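Local coordinates for protein 2-aminomuconate 6-semialdehyde dehydrogenase (Burkholderia cenocepacia, PDB 4U3W) that probably oxidises 2-aminomuconate 6-semialdehyde to 2-aminomuconate with NAD+ as electron acceptor, as a member of the aldehyde dehydrogenase family, at residues T343-L348 and F410-H415; K356-F361 and A388-T393. One frame throughout, in Å; residues are numbered along the deposited sequence.

Contact 1 (T343-L348 and F410-H415)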
ATOM      1  N   THR A 343       1.972 -13.948  45.239  1.00 40.10           N
ATOM      2  CA  THR A 343       3.196 -13.393  44.672  1.00 35.53           C
ATOM      3  C   THR A 343       2.903 -12.464  43.504  1.00 31.15           C
ATOM      4  O   THR A 343       2.197 -12.830  42.558  1.00 31.12           O
ATOM      5  CB  THR A 343       4.147 -14.546  44.231  1.00 30.42           C
ATOM      6  OG1 THR A 343       4.604 -15.231  45.410  1.00 32.61           O
ATOM      7  CG2 THR A 343       5.356 -14.020  43.471  1.00 29.44           C
ATOM      8  N   THR A 344       3.466 -11.270  43.510  1.00 29.95           N
ATOM      9  CA  THR A 344       3.300 -10.457  42.311  1.00 31.79           C
ATOM     10  C   THR A 344       4.595 -10.051  41.626  1.00 35.05           C
ATOM     11  O   THR A 344       4.560  -9.438  40.544  1.00 34.76           O
ATOM     12  CB  THR A 344       2.486  -9.159  42.609  1.00 32.02           C
ATOM     13  OG1 THR A 344       3.016  -8.519  43.763  1.00 31.03           O
ATOM     14  CG2 THR A 344       1.047  -9.532  42.838  1.00 37.91           C
ATOM     15  N   MET A 345       5.744 -10.415  42.208  1.00 34.25           N
ATOM     16  CA  MET A 345       7.002 -10.250  41.486  1.00 33.29           C
ATOM     17  C   MET A 345       7.901 -11.483  41.760  1.00 28.04           C
ATOM     18  O   MET A 345       8.046 -11.903  42.906  1.00 28.74           O
ATOM     19  CB  MET A 345       7.721  -8.941  41.909  1.00 29.94           C
ATOM     20  CG  MET A 345       8.841  -8.527  40.901  1.00 34.82           C
ATOM     21  SD  MET A 345       9.817  -7.044  41.293  1.00 36.63           S
ATOM     22  CE  MET A 345      11.086  -7.766  42.302  1.00 33.20           C
ATOM     23  N   GLY A 346       8.495 -12.038  40.714  1.00 27.12           N
ATOM     24  CA  GLY A 346       9.397 -13.201  40.846  1.00 28.83           C
ATOM     25  C   GLY A 346      10.873 -12.831  40.986  1.00 26.32           C
ATOM     26  O   GLY A 346      11.202 -11.667  41.139  1.00 25.59           O
ATOM     27  N   PRO A 347      11.764 -13.840  40.962  1.00 27.25           N
ATOM     28  CA  PRO A 347      13.210 -13.631  41.061  1.00 24.96           C
ATOM     29  C   PRO A 347      13.820 -13.109  39.719  1.00 27.64           C
ATOM     30  O   PRO A 347      13.167 -13.180  38.663  1.00 28.54           O
ATOM     31  CB  PRO A 347      13.750 -15.067  41.334  1.00 24.46           C
ATOM     32  CG  PRO A 347      12.822 -15.959  40.611  1.00 23.13           C
ATOM     33  CD  PRO A 347      11.411 -15.260  40.769  1.00 22.75           C
ATOM     34  N   LEU A 348      15.063 -12.642  39.763  1.00 27.71           N
ATOM     35  CA  LEU A 348      15.891 -12.541  38.529  1.00 25.84           C
ATOM     36  C   LEU A 348      16.225 -13.912  37.994  1.00 28.47           C
ATOM     37  O   LEU A 348      16.019 -14.965  38.658  1.00 28.49           O
ATOM     38  CB  LEU A 348      17.177 -11.767  38.786  1.00 27.24           C
ATOM     39  CG  LEU A 348      16.887 -10.369  39.354  1.00 28.70           C
ATOM     40  CD1 LEU A 348      18.220  -9.638  39.691  1.00 29.05           C
ATOM     41  CD2 LEU A 348      16.012  -9.520  38.480  1.00 30.87           C
ATOM     42  N   PHE A 410      18.800  -3.881  33.669  1.00 33.13           N
ATOM     43  CA  PHE A 410      17.972  -5.061  33.383  1.00 33.94           C
ATOM     44  C   PHE A 410      17.545  -5.756  34.686  1.00 34.81           C
ATOM     45  O   PHE A 410      17.531  -7.000  34.787  1.00 34.60           O
ATOM     46  CB  PHE A 410      18.715  -6.038  32.425  1.00 37.04           C
ATOM     47  CG  PHE A 410      17.813  -6.658  31.366  1.00 36.69           C
ATOM     48  CD1 PHE A 410      17.434  -5.919  30.236  1.00 40.12           C
ATOM     49  CD2 PHE A 410      17.352  -7.977  31.483  1.00 36.31           C
ATOM     50  CE1 PHE A 410      16.563  -6.480  29.234  1.00 41.47           C
ATOM     51  CE2 PHE A 410      16.512  -8.581  30.472  1.00 39.63           C
ATOM     52  CZ  PHE A 410      16.100  -7.814  29.353  1.00 40.19           C
ATOM     53  N   GLY A 411      17.216  -4.924  35.681  1.00 34.69           N
ATOM     54  CA  GLY A 411      16.642  -5.317  36.962  1.00 34.14           C
ATOM     55  C   GLY A 411      15.442  -4.412  37.316  1.00 32.46           C
ATOM     56  O   GLY A 411      15.087  -3.534  36.509  1.00 31.84           O
ATOM     57  N   PRO A 412      14.805  -4.653  38.485  1.00 30.56           N
ATOM     58  CA  PRO A 412      13.586  -3.955  38.931  1.00 31.23           C
ATOM     59  C   PRO A 412      13.943  -2.655  39.610  1.00 32.82           C
ATOM     60  O   PRO A 412      13.940  -2.541  40.833  1.00 33.65           O
ATOM     61  CB  PRO A 412      12.938  -4.934  39.931  1.00 29.06           C
ATOM     62  CG  PRO A 412      14.195  -5.656  40.557  1.00 32.95           C
ATOM     63  CD  PRO A 412      15.172  -5.780  39.378  1.00 32.30           C
ATOM     64  N   VAL A 413      14.250  -1.667  38.782  1.00 32.38           N
ATOM     65  CA  VAL A 413      14.734  -0.401  39.291  1.00 33.81           C
ATOM     66  C   VAL A 413      14.362   0.718  38.316  1.00 33.80           C
ATOM     67  O   VAL A 413      14.244   0.510  37.098  1.00 33.69           O
ATOM     68  CB  VAL A 413      16.268  -0.464  39.528  1.00 40.20           C
ATOM     69  CG1 VAL A 413      17.042  -0.641  38.194  1.00 38.47           C
ATOM     70  CG2 VAL A 413      16.752   0.738  40.297  1.00 40.47           C
ATOM     71  N   CYS A 414      14.102   1.897  38.869  1.00 35.82           N
ATOM     72  CA  CYS A 414      13.986   3.099  38.072  1.00 33.86           C
ATOM     73  C   CYS A 414      14.581   4.227  38.889  1.00 33.89           C
ATOM     74  O   CYS A 414      14.488   4.217  40.119  1.00 32.58           O
ATOM     75  CB  CYS A 414      12.512   3.414  37.705  1.00 31.74           C
ATOM     76  SG  CYS A 414      11.352   3.597  39.078  1.00 34.63           S
ATOM     77  N   HIS A 415      15.179   5.187  38.186  1.00 32.60           N
ATOM     78  CA  HIS A 415      15.573   6.460  38.763  1.00 32.25           C
ATOM     79  C   HIS A 415      14.484   7.512  38.369  1.00 32.24           C
ATOM     80  O   HIS A 415      14.022   7.531  37.246  1.00 32.80           O
ATOM     81  CB  HIS A 415      16.967   6.896  38.270  1.00 33.17           C
ATOM     82  CG  HIS A 415      17.362   8.271  38.724  1.00 35.91           C
ATOM     83  ND1 HIS A 415      17.054   9.414  38.007  1.00 36.60           N
ATOM     84  CD2 HIS A 415      18.026   8.696  39.828  1.00 39.22           C
ATOM     85  CE1 HIS A 415      17.502  10.479  38.654  1.00 37.32           C
ATOM     86  NE2 HIS A 415      18.086  10.073  39.765  1.00 40.28           N
TER
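Met345 and Leu348 both lean on the ring of Pro412, the last residue of the Glu-Ile-Phe-Gly-Pro signature of aldehyde dehydrogenases, just where strand 413-419 of the catalytic domain's seven-stranded mixed sheet begins. The two side chains take different parts of the proline ring. Met345 runs across it at about a right angle: its sulfur SD sits 4.0 Å from Pro412 CB, and its methyl CE straddles the next bond, 4.1 Å from both CB and CG of Pro412. The methionine leaves the backbone extended, with CG opposite its own N (chi1 -164°), and then bends at chi3 (87°), which swings the methyl round to the ring carbons. Leu348 comes in obliquely at the other end of the ring, bringing only its CD2 branch to 3.9 Å from Pro412 CD. The same leucine packs on His353, Arg354 and Val357 of helix 351-366, while the proline also touches Phe299 of helix 287-299, so the contact ties a loop between two helices to the entrance of a strand in the interior. All three touching residues are buried, and no hydrogen bond crosses between 343-348 and 410-415. What shapes the chain at Pro412 is local: it is the centre of an inverse gamma turn, marked by a weak bond from Val413 N to Gly411 O at 3.1 Å.

Contact 2 (K356-F361 and A388-T393); sequences KVLSYF and AFVMPT
Phe361 and Thr393 bring helix 351-366 onto the chain leading into strand 393-396, so that the helix packs against the edge region of the seven-stranded mixed sheet in the catalytic domain of the aldehyde dehydrogenase fold. In the aromatic part the threonine sits over one face of the phenylalanine ring. Thr393 CG2 is 4.3 Å above the plane, offset toward the rim, and Thr393 OG1 lies on that same side but outside the rim, 3.3 Å from CE2 and 3.4 Å from CZ of Phe361. With CG beside its backbone N (chi1 -78°), the ring reaches out from the helix toward the strand entrance, where it also meets Trp395 at nearly a right angle. The apolar part is of comparable size: Leu358 and Val390 reach toward each other tip to tip, Leu358 CD2 standing 3.9 Å from Val390 CG1. The valine is modelled in two conformers and this touch belongs to one of them, which leaves it doubtful. No hydrogen bond crosses between the segments. The threonine hydroxyl takes one from Gly375 N, outside both, and donates one, from Thr393 OG1 to Met391 O at 2.9 Å, approaching from above the carbonyl plane, 42° out of it.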
ATOM      1  N   LYS A 356      25.217  -9.003  39.036  1.00 37.60           N
ATOM      2  CA  LYS A 356      25.406  -7.790  38.229  1.00 39.70           C
ATOM      3  C   LYS A 356      24.474  -6.671  38.725  1.00 37.97           C
ATOM      4  O   LYS A 356      24.931  -5.547  38.949  1.00 36.66           O
ATOM      5  CB  LYS A 356      25.145  -8.045  36.736  1.00 41.68           C
ATOM      6  N   VAL A 357      23.204  -6.997  38.946  1.00 37.30           N
ATOM      7  CA  VAL A 357      22.215  -5.985  39.434  1.00 36.35           C
ATOM      8  C   VAL A 357      22.610  -5.433  40.814  1.00 37.13           C
ATOM      9  O   VAL A 357      22.619  -4.216  41.008  1.00 37.39           O
ATOM     10  CB  VAL A 357      20.783  -6.567  39.487  1.00 33.01           C
ATOM     11  CG1 VAL A 357      19.797  -5.606  40.196  1.00 30.51           C
ATOM     12  CG2 VAL A 357      20.284  -6.892  38.066  1.00 31.32           C
ATOM     13  N   LEU A 358      22.998  -6.305  41.751  1.00 38.95           N
ATOM     14  CA  LEU A 358      23.346  -5.816  43.083  1.00 40.96           C
ATOM     15  C   LEU A 358      24.625  -4.959  43.058  1.00 42.55           C
ATOM     16  O   LEU A 358      24.803  -4.065  43.873  1.00 43.58           O
ATOM     17  CB  LEU A 358      23.484  -6.986  44.072  1.00 43.42           C
ATOM     18  CG  LEU A 358      22.140  -7.639  44.415  1.00 46.05           C
ATOM     19  CD1 LEU A 358      22.346  -8.823  45.311  1.00 49.88           C
ATOM     20  CD2 LEU A 358      21.159  -6.685  45.090  1.00 46.21           C
ATOM     21  N   SER A 359      25.487  -5.213  42.087  1.00 43.06           N
ATOM     22  CA  SER A 359      26.655  -4.373  41.866  1.00 45.28           C
ATOM     23  C   SER A 359      26.285  -2.991  41.322  1.00 41.42           C
ATOM     24  O   SER A 359      26.923  -1.976  41.648  1.00 38.63           O
ATOM     25  CB  SER A 359      27.617  -5.063  40.898  1.00 47.89           C
ATOM     26  OG  SER A 359      28.692  -4.203  40.620  1.00 52.05           O
ATOM     27  N   TYR A 360      25.265  -2.922  40.470  1.00 42.23           N
ATOM     28  CA  TYR A 360      24.750  -1.603  40.125  1.00 40.27           C
ATOM     29  C   TYR A 360      24.100  -0.941  41.323  1.00 41.16           C
ATOM     30  O   TYR A 360      24.170   0.288  41.457  1.00 42.13           O
ATOM     31  CB  TYR A 360      23.734  -1.665  38.979  1.00 36.86           C
ATOM     32  CG  TYR A 360      24.420  -1.602  37.643  1.00 39.21           C
ATOM     33  CD1 TYR A 360      24.977  -0.411  37.194  1.00 41.69           C
ATOM     34  CD2 TYR A 360      24.517  -2.721  36.829  1.00 39.11           C
ATOM     35  CE1 TYR A 360      25.626  -0.337  35.987  1.00 41.11           C
ATOM     36  CE2 TYR A 360      25.162  -2.650  35.609  1.00 40.84           C
ATOM     37  CZ  TYR A 360      25.710  -1.455  35.197  1.00 41.68           C
ATOM     38  OH  TYR A 360      26.346  -1.360  33.976  1.00 42.51           O
ATOM     39  N   PHE A 361      23.453  -1.724  42.186  1.00 39.99           N
ATOM     40  CA  PHE A 361      22.781  -1.107  43.339  1.00 40.05           C
ATOM     41  C   PHE A 361      23.815  -0.431  44.218  1.00 42.55           C
ATOM     42  O   PHE A 361      23.593   0.695  44.683  1.00 41.29           O
ATOM     43  CB  PHE A 361      21.991  -2.127  44.157  1.00 39.99           C
ATOM     44  CG  PHE A 361      20.656  -2.500  43.535  1.00 40.88           C
ATOM     45  CD1 PHE A 361      20.337  -2.096  42.254  1.00 37.18           C
ATOM     46  CD2 PHE A 361      19.736  -3.253  44.238  1.00 40.54           C
ATOM     47  CE1 PHE A 361      19.135  -2.451  41.699  1.00 35.82           C
ATOM     48  CE2 PHE A 361      18.548  -3.587  43.699  1.00 36.30           C
ATOM     49  CZ  PHE A 361      18.244  -3.196  42.425  1.00 35.36           C
ATOM     50  N   ALA A 388      17.302 -16.176  43.323  1.00 28.86           N
ATOM     51  CA  ALA A 388      17.933 -14.967  42.790  1.00 28.93           C
ATOM     52  C   ALA A 388      17.055 -13.774  42.962  1.00 26.48           C
ATOM     53  O   ALA A 388      16.920 -12.963  42.031  1.00 27.44           O
ATOM     54  CB  ALA A 388      18.295 -15.156  41.268  1.00 32.70           C
ATOM     55  N   PHE A 389      16.433 -13.640  44.142  1.00 26.70           N
ATOM     56  CA  PHE A 389      15.489 -12.528  44.349  1.00 28.33           C
ATOM     57  C   PHE A 389      16.147 -11.196  44.668  1.00 30.36           C
ATOM     58  O   PHE A 389      17.142 -11.143  45.390  1.00 31.79           O
ATOM     59  CB  PHE A 389      14.502 -12.840  45.500  1.00 29.09           C
ATOM     60  CG  PHE A 389      13.545 -13.950  45.190  1.00 28.20           C
ATOM     61  CD1 PHE A 389      12.323 -13.667  44.574  1.00 27.46           C
ATOM     62  CD2 PHE A 389      13.878 -15.273  45.481  1.00 28.67           C
ATOM     63  CE1 PHE A 389      11.407 -14.664  44.300  1.00 25.11           C
ATOM     64  CE2 PHE A 389      12.976 -16.302  45.186  1.00 30.18           C
ATOM     65  CZ  PHE A 389      11.734 -15.991  44.579  1.00 27.94           C
ATOM     66  N   VAL A 390      15.562 -10.121  44.151  1.00 27.41           N
ATOM     67  CA  VAL A 390      15.926  -8.784  44.635  0.52 28.98           C
ATOM     68  C   VAL A 390      14.681  -7.944  44.716  1.00 30.33           C
ATOM     69  O   VAL A 390      13.666  -8.241  44.071  1.00 31.87           O
ATOM     70  CB  VAL A 390      16.944  -8.033  43.750  0.52 29.60           C
ATOM     71  CG1 VAL A 390      18.261  -8.827  43.601  0.52 29.56           C
ATOM     72  CG2 VAL A 390      16.340  -7.752  42.388  0.52 27.65           C
ATOM     73  N   MET A 391      14.736  -6.910  45.568  1.00 32.75           N
ATOM     74  CA  MET A 391      13.537  -6.087  45.822  0.58 32.87           C
ATOM     75  C   MET A 391      13.366  -4.997  44.757  1.00 33.12           C
ATOM     76  O   MET A 391      14.354  -4.480  44.220  1.00 34.85           O
ATOM     77  CB  MET A 391      13.584  -5.427  47.234  0.58 34.29           C
ATOM     78  CG  MET A 391      13.537  -6.391  48.439  0.58 34.67           C
ATOM     79  SD  MET A 391      12.222  -7.632  48.416  0.58 31.89           S
ATOM     80  CE  MET A 391      10.824  -6.684  48.962  0.58 28.01           C
ATOM     81  N   PRO A 392      12.096  -4.631  44.464  1.00 32.01           N
ATOM     82  CA  PRO A 392      11.826  -3.454  43.625  1.00 31.92           C
ATOM     83  C   PRO A 392      12.542  -2.224  44.173  1.00 30.75           C
ATOM     84  O   PRO A 392      12.447  -1.970  45.356  1.00 30.24           O
ATOM     85  CB  PRO A 392      10.296  -3.237  43.751  1.00 34.70           C
ATOM     86  CG  PRO A 392       9.740  -4.445  44.416  1.00 35.07           C
ATOM     87  CD  PRO A 392      10.881  -5.179  45.100  1.00 31.40           C
ATOM     88  N   THR A 393      13.218  -1.458  43.325  1.00 31.10           N
ATOM     89  CA  THR A 393      14.072  -0.375  43.813  1.00 30.10           C
ATOM     90  C   THR A 393      13.767   0.931  43.085  1.00 30.63           C
ATOM     91  O   THR A 393      13.526   0.921  41.894  1.00 32.77           O
ATOM     92  CB  THR A 393      15.567  -0.771  43.653  1.00 34.10           C
ATOM     93  OG1 THR A 393      15.791  -1.965  44.406  1.00 33.57           O
ATOM     94  CG2 THR A 393      16.514   0.311  44.120  1.00 33.01           C
TER

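In the fold
Contact 1 is fully buried; contact 2 is largely so but nearer the surface at Leu358 and Met391. They lie on the same side of the chain's centre, their own centres about 8 Å apart, and neither is touched by another subunit. Contact 1 is wholly apolar and joins loop to strand entrance; contact 2 sets a helix against a strand entrance and adds an aromatic ring and a threonine hydroxyl to the apolar packing. Contact 2 lies wholly within the length of chain that contact 1 spans. Backbone pairing connects them directly: Pro412 O lies 2.8 Å from Thr393 N, where strands 393-396 and 413-419 start side by side, and Leu348 N lies 2.9 Å from Ala388 O, both probable hydrogen bonds.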